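Local coordinates for protein lectin (Trichosanthes anguina, PDB 4HR6) that probably serves as the RIP-like part of a carbohydrate-binding, nontoxic three-chain seed lectin homologous to type II ribosome-inactivating proteins, at residues 81-95 with 102-114. Numbering follows the deposited sequence.
Sequences IVLGVDPLDFAISNL and LLPLSFLVIIQMV
Helices 85-95 and 103-114 come close at Ala91 and Ser106, where Ala91 CB and Ser106 CB touch at 3.7 Å. The segment axes approach to 8.7 Å with N-to-C directions 129° apart, so these consecutive helices, joined by a short connection, cross well away from antiparallel. Leu95 packs as a knob into the hole formed by Leu103, Ser106, Phe107 and Ile110; its CD2 lies over the face of the Phe107 ring in a CH-pi contact, 4.3 Å from the centroid. Ile110 does the same among Leu88, Ala91, Ile92 and Leu95, with CG1 3.7 Å from Leu88 CD1. Toward the start of helix 103-114, Asn94 ND2 donates to Ser106 OG over 3.0 Å, nearly within its own amide plane, while also sitting over one face of Phe90. The carbonyl of Leu102, the N-cap residue, accepts from both the hydroxyl and the backbone N of Ser106, on opposite faces. The bend of Met113 at chi3 (70°) turns CE toward Leu88 CD2 (3.8 Å), while SD takes a weak hydrogen bond from Gly84 N. Ahead of helix 85-95, Ile81 CD1 meets Leu108 CD2 (3.7 Å). Beyond this layer, Leu8 of strand 3-9 touches Ile92 and Ile110. A buried polar relay, Asn94 to Ser106 to Leu102 O, thus ties the helices within otherwise largely apolar packing.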
loop_
_atom_site.group_PDB
_atom_site.type_symbol
_atom_site.label_atom_id
_atom_site.label_comp_id
_atom_site.label_asym_id
_atom_site.label_seq_id
_atom_site.Cartn_x
_atom_site.Cartn_y
_atom_site.Cartn_z
ATOM N N ILE B 81 12.888 18.525 10.313
ATOM C CA ILE B 81 14.159 17.860 10.481
ATOM C C ILE B 81 14.538 17.127 9.221
ATOM O O ILE B 81 13.787 16.283 8.743
ATOM C CB ILE B 81 14.096 16.868 11.653
ATOM C CG1 ILE B 81 13.873 17.633 12.960
ATOM C CG2 ILE B 81 15.368 16.050 11.730
ATOM C CD1 ILE B 81 13.296 16.785 14.064
ATOM N N VAL B 82 15.724 17.428 8.710
ATOM C CA VAL B 82 16.181 16.860 7.462
ATOM C C VAL B 82 16.597 15.413 7.655
ATOM O O VAL B 82 17.202 15.070 8.671
ATOM C CB VAL B 82 17.357 17.669 6.822
ATOM C CG1 VAL B 82 16.865 19.009 6.325
ATOM C CG2 VAL B 82 18.497 17.901 7.807
ATOM N N LEU B 83 16.254 14.584 6.669
ATOM C CA LEU B 83 16.653 13.188 6.583
ATOM C C LEU B 83 17.553 13.010 5.372
ATOM O O LEU B 83 17.451 13.759 4.396
ATOM C CB LEU B 83 15.430 12.295 6.410
ATOM C CG LEU B 83 14.354 12.484 7.478
ATOM C CD1 LEU B 83 13.231 11.496 7.235
ATOM C CD2 LEU B 83 14.971 12.317 8.865
ATOM N N GLY B 84 18.409 11.995 5.429
ATOM C CA GLY B 84 19.340 11.711 4.346
ATOM C C GLY B 84 20.602 11.068 4.865
ATOM O O GLY B 84 20.738 10.794 6.064
ATOM N N VAL B 85 21.541 10.857 3.959
ATOM C CA VAL B 85 22.764 10.142 4.257
ATOM C C VAL B 85 23.580 10.853 5.334
ATOM O O VAL B 85 24.026 10.225 6.293
ATOM C CB VAL B 85 23.615 9.981 2.994
ATOM C CG1 VAL B 85 24.926 9.279 3.323
ATOM C CG2 VAL B 85 22.830 9.208 1.937
ATOM N N ASP B 86 23.769 12.158 5.182
ATOM C CA ASP B 86 24.635 12.887 6.094
ATOM C C ASP B 86 23.952 13.179 7.419
ATOM O O ASP B 86 24.587 13.125 8.449
ATOM C CB ASP B 86 25.173 14.181 5.447
ATOM C CG ASP B 86 26.076 13.903 4.252
ATOM O OD1 ASP B 86 27.043 13.127 4.378
ATOM O OD2 ASP B 86 25.815 14.466 3.170
ATOM N N PRO B 87 22.651 13.499 7.407
ATOM C CA PRO B 87 21.987 13.572 8.717
ATOM C C PRO B 87 22.070 12.269 9.519
ATOM O O PRO B 87 22.219 12.307 10.735
ATOM C CB PRO B 87 20.550 13.890 8.345
ATOM C CG PRO B 87 20.695 14.698 7.064
ATOM C CD PRO B 87 21.785 13.992 6.327
ATOM N N LEU B 88 21.983 11.131 8.844
ATOM C CA LEU B 88 22.084 9.833 9.509
ATOM C C LEU B 88 23.474 9.621 10.085
ATOM O O LEU B 88 23.609 9.177 11.206
ATOM C CB LEU B 88 21.730 8.712 8.542
ATOM C CG LEU B 88 21.730 7.279 9.110
ATOM C CD1 LEU B 88 20.849 7.126 10.352
ATOM C CD2 LEU B 88 21.287 6.314 8.024
ATOM N N ASP B 89 24.501 9.951 9.302
ATOM C CA ASP B 89 25.900 9.825 9.718
ATOM C C ASP B 89 26.136 10.666 10.974
ATOM O O ASP B 89 26.713 10.199 11.945
ATOM C CB ASP B 89 26.823 10.275 8.582
ATOM C CG ASP B 89 28.252 9.778 8.748
ATOM O OD1 ASP B 89 28.475 8.565 8.696
ATOM O OD2 ASP B 89 29.150 10.605 8.943
ATOM N N PHE B 90 25.645 11.904 10.936
ATOM C CA PHE B 90 25.715 12.825 12.039
ATOM C C PHE B 90 25.006 12.201 13.274
ATOM O O PHE B 90 25.517 12.252 14.386
ATOM C CB PHE B 90 25.031 14.139 11.611
ATOM C CG PHE B 90 25.086 15.256 12.629
ATOM C CD1 PHE B 90 23.983 16.036 12.862
ATOM C CD2 PHE B 90 26.241 15.543 13.326
ATOM C CE1 PHE B 90 24.022 17.079 13.772
ATOM C CE2 PHE B 90 26.293 16.575 14.248
ATOM C CZ PHE B 90 25.186 17.344 14.469
ATOM N N ALA B 91 23.817 11.654 13.050
ATOM C CA ALA B 91 23.007 11.052 14.105
ATOM C C ALA B 91 23.719 9.877 14.785
ATOM O O ALA B 91 23.743 9.784 16.001
ATOM C CB ALA B 91 21.673 10.610 13.550
ATOM N N ILE B 92 24.324 9.009 13.993
ATOM C CA ILE B 92 25.048 7.885 14.536
ATOM C C ILE B 92 26.169 8.390 15.475
ATOM O O ILE B 92 26.277 7.955 16.648
ATOM C CB ILE B 92 25.596 6.992 13.397
ATOM C CG1 ILE B 92 24.444 6.291 12.690
ATOM C CG2 ILE B 92 26.550 5.935 13.939
ATOM C CD1 ILE B 92 24.848 5.578 11.407
ATOM N N SER B 93 26.952 9.352 14.987
ATOM C CA SER B 93 28.030 9.944 15.786
ATOM C C SER B 93 27.570 10.514 17.099
ATOM O O SER B 93 28.239 10.319 18.113
ATOM C CB SER B 93 28.770 11.032 14.996
ATOM O OG SER B 93 29.447 10.429 13.903
ATOM N N ASN B 94 26.450 11.238 17.079
ATOM C CA ASN B 94 25.931 11.844 18.280
ATOM C C ASN B 94 25.515 10.806 19.329
ATOM O O ASN B 94 25.694 11.030 20.532
ATOM C CB ASN B 94 24.719 12.717 17.974
ATOM C CG ASN B 94 25.050 13.900 17.094
ATOM O OD1 ASN B 94 26.126 14.488 17.180
ATOM N ND2 ASN B 94 24.116 14.248 16.223
ATOM N N LEU B 95 24.896 9.716 18.869
ATOM C CA LEU B 95 24.551 8.599 19.748
ATOM C C LEU B 95 25.812 7.931 20.280
ATOM O O LEU B 95 25.872 7.588 21.446
ATOM C CB LEU B 95 23.705 7.546 19.030
ATOM C CG LEU B 95 22.235 7.807 18.692
ATOM C CD1 LEU B 95 21.423 6.514 18.677
ATOM C CD2 LEU B 95 21.591 8.797 19.614
ATOM N N LEU B 102 22.112 16.538 21.423
ATOM C CA LEU B 102 21.693 16.098 20.106
ATOM C C LEU B 102 20.972 14.738 20.052
ATOM O O LEU B 102 20.688 14.231 18.959
ATOM C CB LEU B 102 22.927 16.054 19.206
ATOM C CG LEU B 102 23.512 17.448 18.944
ATOM C CD1 LEU B 102 24.900 17.372 18.335
ATOM C CD2 LEU B 102 22.581 18.233 18.046
ATOM N N LEU B 103 20.669 14.167 21.218
ATOM C CA LEU B 103 20.091 12.833 21.303
ATOM C C LEU B 103 18.677 12.744 20.739
ATOM O O LEU B 103 18.423 11.896 19.923
ATOM C CB LEU B 103 20.121 12.275 22.743
ATOM C CG LEU B 103 21.413 11.637 23.253
ATOM C CD1 LEU B 103 21.092 10.796 24.480
ATOM C CD2 LEU B 103 22.122 10.783 22.217
ATOM N N PRO B 104 17.751 13.588 21.202
ATOM C CA PRO B 104 16.383 13.464 20.693
ATOM C C PRO B 104 16.329 13.625 19.169
ATOM O O PRO B 104 15.690 12.848 18.473
ATOM C CB PRO B 104 15.640 14.619 21.373
ATOM C CG PRO B 104 16.462 15.014 22.531
ATOM C CD PRO B 104 17.872 14.633 22.237
ATOM N N LEU B 105 17.016 14.637 18.670
ATOM C CA LEU B 105 17.085 14.893 17.237
ATOM C C LEU B 105 17.641 13.692 16.490
ATOM O O LEU B 105 17.077 13.267 15.475
ATOM C CB LEU B 105 17.978 16.103 16.978
ATOM C CG LEU B 105 18.042 16.543 15.515
ATOM C CD1 LEU B 105 16.867 17.466 15.237
ATOM C CD2 LEU B 105 19.373 17.225 15.193
ATOM N N SER B 106 18.737 13.139 17.001
ATOM C CA SER B 106 19.394 12.011 16.346
ATOM C C SER B 106 18.490 10.781 16.326
ATOM O O SER B 106 18.437 10.093 15.316
ATOM C CB SER B 106 20.752 11.723 16.982
ATOM O OG SER B 106 21.551 12.903 17.013
ATOM N N PHE B 107 17.745 10.540 17.413
ATOM C CA PHE B 107 16.768 9.452 17.425
ATOM C C PHE B 107 15.667 9.640 16.357
ATOM O O PHE B 107 15.296 8.709 15.664
ATOM C CB PHE B 107 16.135 9.276 18.814
ATOM C CG PHE B 107 16.912 8.359 19.724
ATOM C CD1 PHE B 107 17.337 8.789 20.967
ATOM C CD2 PHE B 107 17.210 7.066 19.333
ATOM C CE1 PHE B 107 18.049 7.934 21.809
ATOM C CE2 PHE B 107 17.928 6.209 20.164
ATOM C CZ PHE B 107 18.343 6.646 21.398
ATOM N N LEU B 108 15.157 10.849 16.230
ATOM C CA LEU B 108 14.156 11.158 15.201
ATOM C C LEU B 108 14.629 10.796 13.777
ATOM O O LEU B 108 13.890 10.189 12.987
ATOM C CB LEU B 108 13.798 12.627 15.289
ATOM C CG LEU B 108 12.457 13.090 15.865
ATOM C CD1 LEU B 108 11.646 12.018 16.537
ATOM C CD2 LEU B 108 12.649 14.303 16.774
ATOM N N VAL B 109 15.879 11.112 13.474
ATOM C CA VAL B 109 16.456 10.743 12.194
ATOM C C VAL B 109 16.524 9.228 12.019
ATOM O O VAL B 109 16.062 8.668 11.013
ATOM C CB VAL B 109 17.860 11.357 12.033
ATOM C CG1 VAL B 109 18.508 10.875 10.756
ATOM C CG2 VAL B 109 17.786 12.885 12.038
ATOM N N ILE B 110 17.105 8.560 13.014
ATOM C CA ILE B 110 17.391 7.144 12.922
ATOM C C ILE B 110 16.098 6.326 12.887
ATOM O O ILE B 110 15.954 5.428 12.071
ATOM C CB ILE B 110 18.298 6.695 14.083
ATOM C CG1 ILE B 110 19.714 7.213 13.864
ATOM C CG2 ILE B 110 18.322 5.179 14.187
ATOM C CD1 ILE B 110 20.520 7.339 15.129
ATOM N N ILE B 111 15.162 6.647 13.768
ATOM C CA ILE B 111 13.917 5.912 13.845
ATOM C C ILE B 111 13.190 5.993 12.496
ATOM O O ILE B 111 12.756 4.982 11.957
ATOM C CB ILE B 111 13.049 6.418 15.035
ATOM C CG1 ILE B 111 13.689 5.963 16.354
ATOM C CG2 ILE B 111 11.620 5.913 14.953
ATOM C CD1 ILE B 111 13.077 6.595 17.577
ATOM N N GLN B 112 13.100 7.186 11.933
ATOM C CA GLN B 112 12.398 7.346 10.666
ATOM C C GLN B 112 13.087 6.622 9.524
ATOM O O GLN B 112 12.443 5.918 8.760
ATOM C CB GLN B 112 12.209 8.809 10.344
ATOM C CG GLN B 112 11.209 9.460 11.267
ATOM C CD GLN B 112 10.930 10.874 10.871
ATOM O OE1 GLN B 112 11.696 11.787 11.188
ATOM N NE2 GLN B 112 9.832 11.072 10.175
ATOM N N MET B 113 14.403 6.762 9.438
ATOM C CA MET B 113 15.154 6.213 8.322
ATOM C C MET B 113 15.354 4.714 8.409
ATOM O O MET B 113 15.677 4.082 7.393
ATOM C CB MET B 113 16.499 6.893 8.199
ATOM C CG MET B 113 16.407 8.313 7.689
ATOM S SD MET B 113 18.010 9.120 7.490
ATOM C CE MET B 113 18.672 8.224 6.078
ATOM N N VAL B 114 15.137 4.122 9.589
ATOM C CA VAL B 114 15.296 2.676 9.741
ATOM C C VAL B 114 13.965 1.976 10.040
ATOM O O VAL B 114 13.539 1.086 9.297
ATOM C CB VAL B 114 16.325 2.346 10.844
ATOM C CG1 VAL B 114 16.417 0.848 11.040
ATOM C CG2 VAL B 114 17.693 2.906 10.475
#